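Side-chain contacts in pantothenate kinase (Coxiella burnetii, PDB 3TQC), which phosphorylates pantothenate with ATP to give 4'-phosphopantothenate, the first step of coenzyme A biosynthesis: residues E57-L62 / H311-V316; L33-S38 / V50-V55; T14-F19 / Q302-K307. All coordinates share one frame; numbering follows the deposited sequence.

Interaction 1: E57-L62 / H311-V316. With ADP (adenosine-5'-diphosphate), chain D.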
loop_
_atom_site.group_PDB
_atom_site.type_symbol
_atom_site.label_atom_id
_atom_site.label_comp_id
_atom_site.label_asym_id
_atom_site.label_seq_id
_atom_site.Cartn_x
_atom_site.Cartn_y
_atom_site.Cartn_z
ATOM N N GLU B 57 24.330 15.260 -7.728
ATOM C CA GLU B 57 23.205 16.020 -8.249
ATOM C C GLU B 57 21.883 15.294 -8.027
ATOM O O GLU B 57 20.885 15.943 -7.773
ATOM C CB GLU B 57 23.394 16.346 -9.740
ATOM C CG GLU B 57 24.435 17.436 -10.039
ATOM C CD GLU B 57 24.629 17.675 -11.549
ATOM O OE1 GLU B 57 23.867 17.084 -12.354
ATOM O OE2 GLU B 57 25.536 18.442 -11.933
ATOM N N ILE B 58 21.876 13.970 -8.087
ATOM C CA ILE B 58 20.633 13.211 -7.959
ATOM C C ILE B 58 20.517 12.478 -6.628
ATOM O O ILE B 58 19.594 12.727 -5.861
ATOM C CB ILE B 58 20.475 12.193 -9.097
ATOM C CG1 ILE B 58 20.545 12.883 -10.465
ATOM C CG2 ILE B 58 19.149 11.469 -8.974
ATOM C CD1 ILE B 58 19.340 13.749 -10.759
ATOM N N TYR B 59 21.460 11.587 -6.338
ATOM C CA TYR B 59 21.309 10.670 -5.196
ATOM C C TYR B 59 21.470 11.307 -3.830
ATOM O O TYR B 59 20.781 10.926 -2.882
ATOM C CB TYR B 59 22.217 9.447 -5.378
ATOM C CG TYR B 59 21.770 8.704 -6.608
ATOM C CD1 TYR B 59 20.618 7.949 -6.579
ATOM C CD2 TYR B 59 22.444 8.836 -7.820
ATOM C CE1 TYR B 59 20.162 7.301 -7.700
ATOM C CE2 TYR B 59 21.995 8.186 -8.947
ATOM C CZ TYR B 59 20.847 7.419 -8.876
ATOM O OH TYR B 59 20.379 6.766 -9.984
ATOM N N LEU B 60 22.346 12.296 -3.727
ATOM C CA LEU B 60 22.482 13.028 -2.486
ATOM C C LEU B 60 21.176 13.754 -2.131
ATOM O O LEU B 60 20.634 13.533 -1.061
ATOM C CB LEU B 60 23.672 13.976 -2.526
ATOM C CG LEU B 60 23.886 14.801 -1.252
ATOM C CD1 LEU B 60 23.830 13.908 -0.016
ATOM C CD2 LEU B 60 25.210 15.550 -1.324
ATOM N N PRO B 61 20.650 14.599 -3.033
ATOM C CA PRO B 61 19.365 15.222 -2.674
ATOM C C PRO B 61 18.210 14.218 -2.548
ATOM O O PRO B 61 17.294 14.432 -1.747
ATOM C CB PRO B 61 19.104 16.224 -3.809
ATOM C CG PRO B 61 20.106 15.918 -4.874
ATOM C CD PRO B 61 21.253 15.202 -4.231
ATOM N N LEU B 62 18.251 13.138 -3.330
ATOM C CA LEU B 62 17.261 12.085 -3.188
ATOM C C LEU B 62 17.338 11.547 -1.772
ATOM O O LEU B 62 16.316 11.383 -1.122
ATOM C CB LEU B 62 17.458 10.966 -4.219
ATOM C CG LEU B 62 16.561 9.737 -4.050
ATOM C CD1 LEU B 62 15.103 10.144 -3.877
ATOM C CD2 LEU B 62 16.713 8.734 -5.211
ATOM N N HIS B 311 22.310 6.094 -18.188
ATOM C CA HIS B 311 21.988 5.904 -16.763
ATOM C C HIS B 311 21.636 7.165 -15.970
ATOM O O HIS B 311 21.154 7.065 -14.834
ATOM C CB HIS B 311 23.089 5.153 -16.010
ATOM C CG HIS B 311 23.193 3.714 -16.379
ATOM N ND1 HIS B 311 22.487 2.736 -15.722
ATOM C CD2 HIS B 311 23.937 3.082 -17.320
ATOM C CE1 HIS B 311 22.786 1.561 -16.246
ATOM N NE2 HIS B 311 23.662 1.742 -17.218
ATOM N N SER B 312 21.867 8.333 -16.545
ATOM C CA SER B 312 21.594 9.570 -15.846
ATOM C C SER B 312 20.090 9.695 -15.633
ATOM O O SER B 312 19.300 9.279 -16.480
ATOM C CB SER B 312 22.187 10.771 -16.601
ATOM O OG SER B 312 21.604 10.924 -17.876
ATOM N N ILE B 313 19.693 10.195 -14.467
ATOM C CA ILE B 313 18.298 10.407 -14.184
ATOM C C ILE B 313 17.852 11.638 -14.944
ATOM O O ILE B 313 18.461 12.692 -14.816
ATOM C CB ILE B 313 18.032 10.590 -12.684
ATOM C CG1 ILE B 313 18.428 9.331 -11.919
ATOM C CG2 ILE B 313 16.544 10.887 -12.424
ATOM C CD1 ILE B 313 17.805 8.081 -12.469
ATOM N N GLN B 314 16.805 11.484 -15.755
ATOM C CA GLN B 314 16.272 12.578 -16.554
ATOM C C GLN B 314 14.910 13.038 -16.075
ATOM O O GLN B 314 14.497 14.158 -16.377
ATOM C CB GLN B 314 16.194 12.185 -18.025
ATOM C CG GLN B 314 17.564 12.010 -18.720
ATOM C CD GLN B 314 18.567 13.170 -18.493
ATOM O OE1 GLN B 314 19.726 12.938 -18.093
ATOM N NE2 GLN B 314 18.121 14.411 -18.736
ATOM N N LYS B 315 14.214 12.198 -15.322
ATOM C CA LYS B 315 12.933 12.583 -14.778
ATOM C C LYS B 315 12.705 11.898 -13.439
ATOM O O LYS B 315 13.030 10.711 -13.284
ATOM C CB LYS B 315 11.843 12.199 -15.781
ATOM C CG LYS B 315 10.583 13.057 -15.741
ATOM C CD LYS B 315 9.734 12.883 -17.029
ATOM C CE LYS B 315 10.534 13.043 -18.366
ATOM N NZ LYS B 315 9.672 13.150 -19.600
ATOM N N VAL B 316 12.172 12.640 -12.477
ATOM C CA VAL B 316 11.729 12.079 -11.195
ATOM C C VAL B 316 10.255 12.374 -10.985
ATOM O O VAL B 316 9.811 13.503 -11.168
ATOM C CB VAL B 316 12.530 12.663 -10.013
ATOM C CG1 VAL B 316 12.120 12.009 -8.720
ATOM C CG2 VAL B 316 14.017 12.487 -10.262
HETATM P PB ADP D . 19.770 -4.449 -11.100
HETATM O O1B ADP D . 20.242 -4.483 -9.681
HETATM O O2B ADP D . 18.451 -3.741 -11.274
HETATM O O3B ADP D . 19.816 -5.775 -11.826
HETATM P PA ADP D . 22.296 -3.203 -11.419
HETATM O O1A ADP D . 22.129 -2.266 -10.246
HETATM O O2A ADP D . 23.114 -4.450 -11.305
HETATM O O3A ADP D . 20.836 -3.603 -11.951
HETATM O "O5'" ADP D . 22.883 -2.379 -12.638
HETATM C "C5'" ADP D . 22.730 -2.835 -13.970
HETATM C "C4'" ADP D . 23.942 -2.412 -14.789
HETATM O "O4'" ADP D . 23.920 -1.006 -15.010
HETATM C "C3'" ADP D . 25.244 -2.697 -14.072
HETATM O "O3'" ADP D . 26.216 -3.081 -15.045
HETATM C "C2'" ADP D . 25.623 -1.400 -13.401
HETATM O "O2'" ADP D . 27.029 -1.237 -13.341
HETATM C "C1'" ADP D . 24.995 -0.366 -14.310
HETATM N N9 ADP D . 24.445 0.809 -13.604
HETATM C C8 ADP D . 23.424 0.788 -12.736
HETATM N N7 ADP D . 23.147 2.034 -12.291
HETATM C C5 ADP D . 24.008 2.859 -12.891
HETATM C C6 ADP D . 24.228 4.302 -12.851
HETATM N N6 ADP D . 23.445 5.063 -12.046
HETATM N N1 ADP D . 25.215 4.793 -13.621
HETATM C C2 ADP D . 25.988 4.012 -14.409
HETATM N N3 ADP D . 25.827 2.673 -14.489
HETATM C C4 ADP D . 24.861 2.061 -13.760
HETATM O O HOH W 1 21.634 7.622 -12.227
#
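Ile58 and Ile313 make the tight half of this contact, all of it buried. CG2 of Ile58 presses on CG1 of Ile313 at 3.7 Å, and CD1 of Ile58 closes on the branch carbon CB of Ile313 at 3.9 Å. With CG1 of Ile58 anti to the carbonyl carbon (chi1 -56°), CG2 is swung round to where it also sits over the centre of the Tyr59 ring. That methyl therefore touches both an aromatic face and Ile313. Tyr59 brings up its hydroxyl beside it: OH lies 3.8 Å from CG1 of Ile313, the two side chains crossing nearly square. The main chain of Ile313 is tied down as well, its N by Glu54 and its O by Arg21.

Toward His311 direct packing gives way to a water. Lying in the plane of the Tyr59 ring, it accepts from Tyr59 OH at 2.7 Å and donates to His311 O at 2.7 Å. ADP N6 adds a weak bond of 3.1 Å to the same water, which thus links helix, loop and nucleotide. His311 then turns its imidazole away from the helix and lays one face over the adenine, with C4 of ADP beneath its rim; Trp243 stacks on His311 too. The outer side is looser. Ser312, Gln314 and Lys315 are partly exposed, and none of their side chains touches 57-62. Gln314 and Lys315 both pair with Glu306, so strand 313-319 opens with a classic beta bulge. The whole is helix 52-84 packed against the mixed sheet of a P-loop kinase fold, with the loop ahead of strand 313-319 giving His311 to the adenine.

Interaction 2: L33-S38 / V50-V55. With ADP (adenosine-5'-diphosphate), chain D.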
loop_
_atom_site.group_PDB
_atom_site.type_symbol
_atom_site.label_atom_id
_atom_site.label_comp_id
_atom_site.label_asym_id
_atom_site.label_seq_id
_atom_site.Cartn_x
_atom_site.Cartn_y
_atom_site.Cartn_z
ATOM N N LEU B 33 24.140 20.670 0.657
ATOM C CA LEU B 33 24.309 19.235 0.427
ATOM C C LEU B 33 25.574 18.975 -0.376
ATOM O O LEU B 33 25.572 18.995 -1.618
ATOM C CB LEU B 33 23.086 18.639 -0.276
ATOM C CG LEU B 33 21.933 18.234 0.639
ATOM C CD1 LEU B 33 22.323 17.036 1.468
ATOM C CD2 LEU B 33 21.519 19.357 1.555
ATOM N N THR B 34 26.648 18.716 0.360
ATOM C CA THR B 34 27.963 18.503 -0.219
ATOM C C THR B 34 28.472 17.139 0.235
ATOM O O THR B 34 28.379 16.804 1.418
ATOM C CB THR B 34 28.928 19.618 0.215
ATOM O OG1 THR B 34 30.205 19.411 -0.402
ATOM C CG2 THR B 34 29.081 19.662 1.740
ATOM N N LEU B 35 28.968 16.338 -0.705
ATOM C CA LEU B 35 29.547 15.046 -0.354
ATOM C C LEU B 35 30.759 15.258 0.529
ATOM O O LEU B 35 31.569 16.144 0.293
ATOM C CB LEU B 35 29.950 14.237 -1.582
ATOM C CG LEU B 35 28.817 13.619 -2.392
ATOM C CD1 LEU B 35 29.444 12.835 -3.514
ATOM C CD2 LEU B 35 27.900 12.728 -1.550
ATOM N N THR B 36 30.848 14.442 1.564
ATOM C CA THR B 36 31.944 14.510 2.512
ATOM C C THR B 36 32.933 13.395 2.206
ATOM O O THR B 36 32.628 12.475 1.444
ATOM C CB THR B 36 31.439 14.312 3.950
ATOM O OG1 THR B 36 32.548 14.340 4.853
ATOM C CG2 THR B 36 30.768 12.980 4.084
ATOM N N GLU B 37 34.100 13.463 2.831
ATOM C CA GLU B 37 35.073 12.390 2.726
ATOM C C GLU B 37 34.472 11.072 3.223
ATOM O O GLU B 37 34.701 10.030 2.619
ATOM C CB GLU B 37 36.340 12.723 3.509
ATOM C CG GLU B 37 37.513 11.819 3.172
ATOM C CD GLU B 37 38.732 12.092 4.033
ATOM O OE1 GLU B 37 38.661 12.990 4.912
ATOM O OE2 GLU B 37 39.765 11.410 3.827
ATOM N N SER B 38 33.698 11.121 4.308
ATOM C CA SER B 38 33.003 9.931 4.805
ATOM C C SER B 38 32.052 9.338 3.764
ATOM O O SER B 38 32.022 8.123 3.592
ATOM C CB SER B 38 32.233 10.236 6.090
ATOM O OG SER B 38 31.428 9.135 6.478
ATOM N N VAL B 50 28.600 5.151 -10.921
ATOM C CA VAL B 50 27.534 6.145 -11.084
ATOM C C VAL B 50 28.072 7.548 -11.400
ATOM O O VAL B 50 27.371 8.362 -11.983
ATOM C CB VAL B 50 26.598 6.183 -9.867
ATOM C CG1 VAL B 50 26.045 4.784 -9.581
ATOM C CG2 VAL B 50 27.305 6.694 -8.659
ATOM N N SER B 51 29.326 7.801 -11.046
ATOM C CA SER B 51 29.981 9.110 -11.253
ATOM C C SER B 51 29.651 10.090 -10.104
ATOM O O SER B 51 28.565 10.063 -9.520
ATOM C CB SER B 51 29.642 9.728 -12.629
ATOM O OG SER B 51 28.414 10.451 -12.570
ATOM N N LEU B 52 30.623 10.937 -9.799
ATOM C CA LEU B 52 30.514 11.950 -8.760
ATOM C C LEU B 52 29.368 12.925 -9.032
ATOM O O LEU B 52 28.642 13.323 -8.131
ATOM C CB LEU B 52 31.843 12.713 -8.673
ATOM C CG LEU B 52 31.928 13.875 -7.690
ATOM C CD1 LEU B 52 31.586 13.392 -6.289
ATOM C CD2 LEU B 52 33.307 14.504 -7.731
ATOM N N LYS B 53 29.233 13.303 -10.299
ATOM C CA LYS B 53 28.224 14.247 -10.740
ATOM C C LYS B 53 26.844 13.743 -10.407
ATOM O O LYS B 53 26.070 14.428 -9.729
ATOM C CB LYS B 53 28.348 14.470 -12.249
ATOM C CG LYS B 53 27.432 15.525 -12.791
ATOM C CD LYS B 53 27.671 15.761 -14.281
ATOM C CE LYS B 53 26.703 16.792 -14.798
ATOM N NZ LYS B 53 26.940 18.089 -14.125
ATOM N N GLU B 54 26.560 12.531 -10.865
ATOM C CA GLU B 54 25.242 11.928 -10.717
ATOM C C GLU B 54 24.904 11.686 -9.248
ATOM O O GLU B 54 23.770 11.927 -8.830
ATOM C CB GLU B 54 25.178 10.618 -11.522
ATOM C CG GLU B 54 23.841 9.918 -11.542
ATOM C CD GLU B 54 22.788 10.582 -12.427
ATOM O OE1 GLU B 54 23.069 11.597 -13.078
ATOM O OE2 GLU B 54 21.655 10.075 -12.441
ATOM N N VAL B 55 25.886 11.230 -8.471
ATOM C CA VAL B 55 25.704 11.052 -7.034
ATOM C C VAL B 55 25.416 12.384 -6.366
ATOM O O VAL B 55 24.506 12.484 -5.533
ATOM C CB VAL B 55 26.963 10.482 -6.339
ATOM C CG1 VAL B 55 26.771 10.504 -4.828
ATOM C CG2 VAL B 55 27.264 9.078 -6.808
HETATM P PB ADP D . 19.770 -4.449 -11.100
HETATM O O1B ADP D . 20.242 -4.483 -9.681
HETATM O O2B ADP D . 18.451 -3.741 -11.274
HETATM O O3B ADP D . 19.816 -5.775 -11.826
HETATM P PA ADP D . 22.296 -3.203 -11.419
HETATM O O1A ADP D . 22.129 -2.266 -10.246
HETATM O O2A ADP D . 23.114 -4.450 -11.305
HETATM O O3A ADP D . 20.836 -3.603 -11.951
HETATM O "O5'" ADP D . 22.883 -2.379 -12.638
HETATM C "C5'" ADP D . 22.730 -2.835 -13.970
HETATM C "C4'" ADP D . 23.942 -2.412 -14.789
HETATM O "O4'" ADP D . 23.920 -1.006 -15.010
HETATM C "C3'" ADP D . 25.244 -2.697 -14.072
HETATM O "O3'" ADP D . 26.216 -3.081 -15.045
HETATM C "C2'" ADP D . 25.623 -1.400 -13.401
HETATM O "O2'" ADP D . 27.029 -1.237 -13.341
HETATM C "C1'" ADP D . 24.995 -0.366 -14.310
HETATM N N9 ADP D . 24.445 0.809 -13.604
HETATM C C8 ADP D . 23.424 0.788 -12.736
HETATM N N7 ADP D . 23.147 2.034 -12.291
HETATM C C5 ADP D . 24.008 2.859 -12.891
HETATM C C6 ADP D . 24.228 4.302 -12.851
HETATM N N6 ADP D . 23.445 5.063 -12.046
HETATM N N1 ADP D . 25.215 4.793 -13.621
HETATM C C2 ADP D . 25.988 4.012 -14.409
HETATM N N3 ADP D . 25.827 2.673 -14.489
HETATM C C4 ADP D . 24.861 2.061 -13.760
#
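Leu35 meets Leu52 and Val55 through methyls alone, and the flat groups lie on the far side of 50-55. One is the adenine of ADP: CG1 of Val50 sits over one of its faces, 3.6 Å from N6, while His311 takes the opposite face. The other is the carboxylate of Glu54, whose OE1 makes a salt bridge with Arg21 and whose OE2 is hydrogen-bonded too.

In the contact itself CD1 of Leu35 does nearly all the touching. It reaches CD1 of Leu52 at 3.5 Å, the two leucines running alongside one another head to tail, and CG1 of Val55 at 3.8 Å, where the side chains are set roughly perpendicular. Leu52 has CG anti to its backbone nitrogen (chi1 177°), which swings its CD1 round to Leu35 at the exposed rim; Val55 is buried. Leu52 and Val55 are one helical turn apart, and Leu35 carries on along the same helix to Thr56 and Leu60.

Ser51 begins that helix. It has a positive phi of 84°, breaking the chain away from the short helix 47-50, and its OG accepts from Glu54 N at 3.3 Å. The segment thus shows a serine N-cap between two helices, with Val50, just before it, lining the adenine end of the nucleotide pocket.

Interaction 3: T14-F19 / Q302-K307. With ADP (adenosine-5'-diphosphate), chain D.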
loop_
_atom_site.group_PDB
_atom_site.type_symbol
_atom_site.label_atom_id
_atom_site.label_comp_id
_atom_site.label_asym_id
_atom_site.label_seq_id
_atom_site.Cartn_x
_atom_site.Cartn_y
_atom_site.Cartn_z
ATOM N N THR B 14 -2.594 14.545 -12.469
ATOM C CA THR B 14 -1.471 13.709 -12.058
ATOM C C THR B 14 -1.218 13.672 -10.551
ATOM O O THR B 14 -1.151 14.696 -9.891
ATOM C CB THR B 14 -0.153 14.052 -12.806
ATOM O OG1 THR B 14 0.852 13.107 -12.428
ATOM C CG2 THR B 14 0.323 15.482 -12.503
ATOM N N PRO B 15 -1.092 12.458 -10.001
ATOM C CA PRO B 15 -0.825 12.313 -8.580
ATOM C C PRO B 15 0.656 12.420 -8.239
ATOM O O PRO B 15 1.042 12.173 -7.098
ATOM C CB PRO B 15 -1.364 10.911 -8.275
ATOM C CG PRO B 15 -1.138 10.165 -9.561
ATOM C CD PRO B 15 -1.459 11.168 -10.629
ATOM N N TYR B 16 1.466 12.794 -9.218
ATOM C CA TYR B 16 2.901 12.944 -9.031
ATOM C C TYR B 16 3.387 14.360 -9.279
ATOM O O TYR B 16 3.005 14.994 -10.268
ATOM C CB TYR B 16 3.652 12.056 -10.014
ATOM C CG TYR B 16 3.506 10.597 -9.777
ATOM C CD1 TYR B 16 4.367 9.932 -8.926
ATOM C CD2 TYR B 16 2.510 9.871 -10.414
ATOM C CE1 TYR B 16 4.243 8.588 -8.712
ATOM C CE2 TYR B 16 2.377 8.523 -10.211
ATOM C CZ TYR B 16 3.243 7.886 -9.359
ATOM O OH TYR B 16 3.121 6.540 -9.154
ATOM N N LEU B 17 4.249 14.832 -8.377
ATOM C CA LEU B 17 5.152 15.932 -8.671
ATOM C C LEU B 17 6.131 15.389 -9.680
ATOM O O LEU B 17 6.592 14.263 -9.558
ATOM C CB LEU B 17 5.956 16.382 -7.441
ATOM C CG LEU B 17 5.206 16.927 -6.242
ATOM C CD1 LEU B 17 6.204 17.290 -5.132
ATOM C CD2 LEU B 17 4.318 18.112 -6.631
ATOM N N GLN B 18 6.459 16.219 -10.656
ATOM C CA GLN B 18 7.347 15.850 -11.733
ATOM C C GLN B 18 8.515 16.805 -11.745
ATOM O O GLN B 18 8.318 17.985 -11.552
ATOM C CB GLN B 18 6.583 15.904 -13.054
ATOM C CG GLN B 18 5.825 14.612 -13.266
ATOM C CD GLN B 18 4.720 14.715 -14.271
ATOM O OE1 GLN B 18 4.950 15.097 -15.403
ATOM N NE2 GLN B 18 3.499 14.355 -13.858
ATOM N N PHE B 19 9.717 16.269 -11.957
ATOM C CA PHE B 19 10.949 17.063 -12.066
ATOM C C PHE B 19 11.777 16.600 -13.251
ATOM O O PHE B 19 12.084 15.422 -13.361
ATOM C CB PHE B 19 11.852 16.874 -10.835
ATOM C CG PHE B 19 11.180 17.090 -9.524
ATOM C CD1 PHE B 19 11.356 18.281 -8.832
ATOM C CD2 PHE B 19 10.428 16.086 -8.942
ATOM C CE1 PHE B 19 10.757 18.471 -7.577
ATOM C CE2 PHE B 19 9.818 16.268 -7.694
ATOM C CZ PHE B 19 9.971 17.460 -7.019
ATOM N N GLN B 302 5.958 5.345 -4.975
ATOM C CA GLN B 302 5.867 6.736 -4.527
ATOM C C GLN B 302 6.765 7.625 -5.395
ATOM O O GLN B 302 6.456 8.774 -5.652
ATOM C CB GLN B 302 6.297 6.872 -3.068
ATOM C CG GLN B 302 5.229 6.610 -2.055
ATOM C CD GLN B 302 4.914 5.154 -1.931
ATOM O OE1 GLN B 302 5.810 4.324 -1.776
ATOM N NE2 GLN B 302 3.628 4.821 -2.026
ATOM N N LEU B 303 7.885 7.071 -5.825
ATOM C CA LEU B 303 8.878 7.823 -6.557
ATOM C C LEU B 303 9.328 7.005 -7.757
ATOM O O LEU B 303 9.640 5.823 -7.635
ATOM C CB LEU B 303 10.057 8.111 -5.633
ATOM C CG LEU B 303 11.129 9.092 -6.082
ATOM C CD1 LEU B 303 11.747 9.739 -4.851
ATOM C CD2 LEU B 303 12.186 8.390 -6.893
ATOM N N ILE B 304 9.331 7.616 -8.927
ATOM C CA ILE B 304 9.850 6.938 -10.096
ATOM C C ILE B 304 11.046 7.707 -10.590
ATOM O O ILE B 304 10.966 8.905 -10.811
ATOM C CB ILE B 304 8.790 6.799 -11.186
ATOM C CG1 ILE B 304 7.611 5.975 -10.652
ATOM C CG2 ILE B 304 9.378 6.140 -12.429
ATOM C CD1 ILE B 304 6.359 6.137 -11.462
ATOM N N LEU B 305 12.168 7.012 -10.708
ATOM C CA LEU B 305 13.373 7.579 -11.271
ATOM C C LEU B 305 13.430 7.067 -12.681
ATOM O O LEU B 305 13.410 5.860 -12.906
ATOM C CB LEU B 305 14.609 7.108 -10.527
ATOM C CG LEU B 305 14.734 7.457 -9.062
ATOM C CD1 LEU B 305 15.975 6.759 -8.489
ATOM C CD2 LEU B 305 14.832 8.946 -8.906
ATOM N N GLU B 306 13.471 7.984 -13.629
ATOM C CA GLU B 306 13.472 7.640 -15.033
ATOM C C GLU B 306 14.875 7.911 -15.593
ATOM O O GLU B 306 15.362 9.032 -15.553
ATOM C CB GLU B 306 12.391 8.451 -15.768
ATOM C CG GLU B 306 12.173 8.042 -17.213
ATOM C CD GLU B 306 11.095 8.862 -17.913
ATOM O OE1 GLU B 306 9.919 8.819 -17.488
ATOM O OE2 GLU B 306 11.426 9.548 -18.897
ATOM N N LYS B 307 15.512 6.862 -16.097
ATOM C CA LYS B 307 16.882 6.924 -16.577
ATOM C C LYS B 307 16.952 7.105 -18.083
ATOM O O LYS B 307 16.171 6.515 -18.814
ATOM C CB LYS B 307 17.632 5.644 -16.172
ATOM C CG LYS B 307 17.975 5.600 -14.694
ATOM C CD LYS B 307 18.416 4.232 -14.239
ATOM C CE LYS B 307 19.843 3.931 -14.555
ATOM N NZ LYS B 307 20.278 2.691 -13.857
HETATM P PB ADP D . 19.770 -4.449 -11.100
HETATM O O1B ADP D . 20.242 -4.483 -9.681
HETATM O O2B ADP D . 18.451 -3.741 -11.274
HETATM O O3B ADP D . 19.816 -5.775 -11.826
HETATM P PA ADP D . 22.296 -3.203 -11.419
HETATM O O1A ADP D . 22.129 -2.266 -10.246
HETATM O O2A ADP D . 23.114 -4.450 -11.305
HETATM O O3A ADP D . 20.836 -3.603 -11.951
HETATM O "O5'" ADP D . 22.883 -2.379 -12.638
HETATM C "C5'" ADP D . 22.730 -2.835 -13.970
HETATM C "C4'" ADP D . 23.942 -2.412 -14.789
HETATM O "O4'" ADP D . 23.920 -1.006 -15.010
HETATM C "C3'" ADP D . 25.244 -2.697 -14.072
HETATM O "O3'" ADP D . 26.216 -3.081 -15.045
HETATM C "C2'" ADP D . 25.623 -1.400 -13.401
HETATM O "O2'" ADP D . 27.029 -1.237 -13.341
HETATM C "C1'" ADP D . 24.995 -0.366 -14.310
HETATM N N9 ADP D . 24.445 0.809 -13.604
HETATM C C8 ADP D . 23.424 0.788 -12.736
HETATM N N7 ADP D . 23.147 2.034 -12.291
HETATM C C5 ADP D . 24.008 2.859 -12.891
HETATM C C6 ADP D . 24.228 4.302 -12.851
HETATM N N6 ADP D . 23.445 5.063 -12.046
HETATM N N1 ADP D . 25.215 4.793 -13.621
HETATM C C2 ADP D . 25.988 4.012 -14.409
HETATM N N3 ADP D . 25.827 2.673 -14.489
HETATM C C4 ADP D . 24.861 2.061 -13.760
#
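Tyr16 OH is held by two backbone carbonyls, Ala301 O in a hydrogen bond and Asn299 O in a weak one, both from residues shortly before Gln302. Pinned there, the phenol leans across to 302-307. Its CE1 edge comes to Gln302 O at 3.8 Å, the carbonyl oxygen lying near the plane of the ring. Beside the hydroxyl, CD1 of Ile304 is 4.1 Å from CZ of Tyr16, the isoleucine lying crosswise to the tyrosine. Ile304 makes that reach by running CD1 out nearly straight (chi2 162°). The side chain of Gln302 points the other way, and its OE1 is taken by Ser230 OG.

The two strands are not neighbours. In the seven-stranded mixed sheet of this P-loop kinase fold, strand 313-319 runs between them, antiparallel to both: Leu17 pairs with Leu318, and Gln302 with Arg319. Tyr16 also packs on Arg319, so it spans the middle strand to meet the next one over, with the CA atoms of Tyr16 and Gln302 8.2 Å apart.

At the start of the edge strand, Tyr16 N donates to Thr14 OG1 at 3.3 Å and 161°, an ST turn that leads the chain into the sheet. Farther along, the edge meets the second subunit: Lys86 of that subunit bonds to Gln18 O and makes a cation-pi contact with Phe19. The other strand ends at the nucleotide. Lys307, kinked midway (chi3 81°), brings NZ to 3.3 Å from N7 of ADP, and the same ammonium is hydrogen-bonded to Val103 O.

In the fold
Interactions 1 and 3 are buried and share the mixed sheet, since strand 313-319 of interaction 1 is the one that separates the two strands of interaction 3. They also meet directly: Ile313 packs on Lys307, and Leu62 on Leu303. Interaction 2 is shallower, with one exposed leucine in it, and touches interaction 1 along helix 52-84, where Leu60 N probably bonds to Val55 O, and through Glu54. Interactions 2 and 3 do not touch. Chemistry follows place: purely aliphatic near the surface, aliphatic with a bridging water at the helix-sheet junction, and a tyrosine ring against a carbonyl and an isoleucine, across a strand of the sheet. Each sends one residue to ADP.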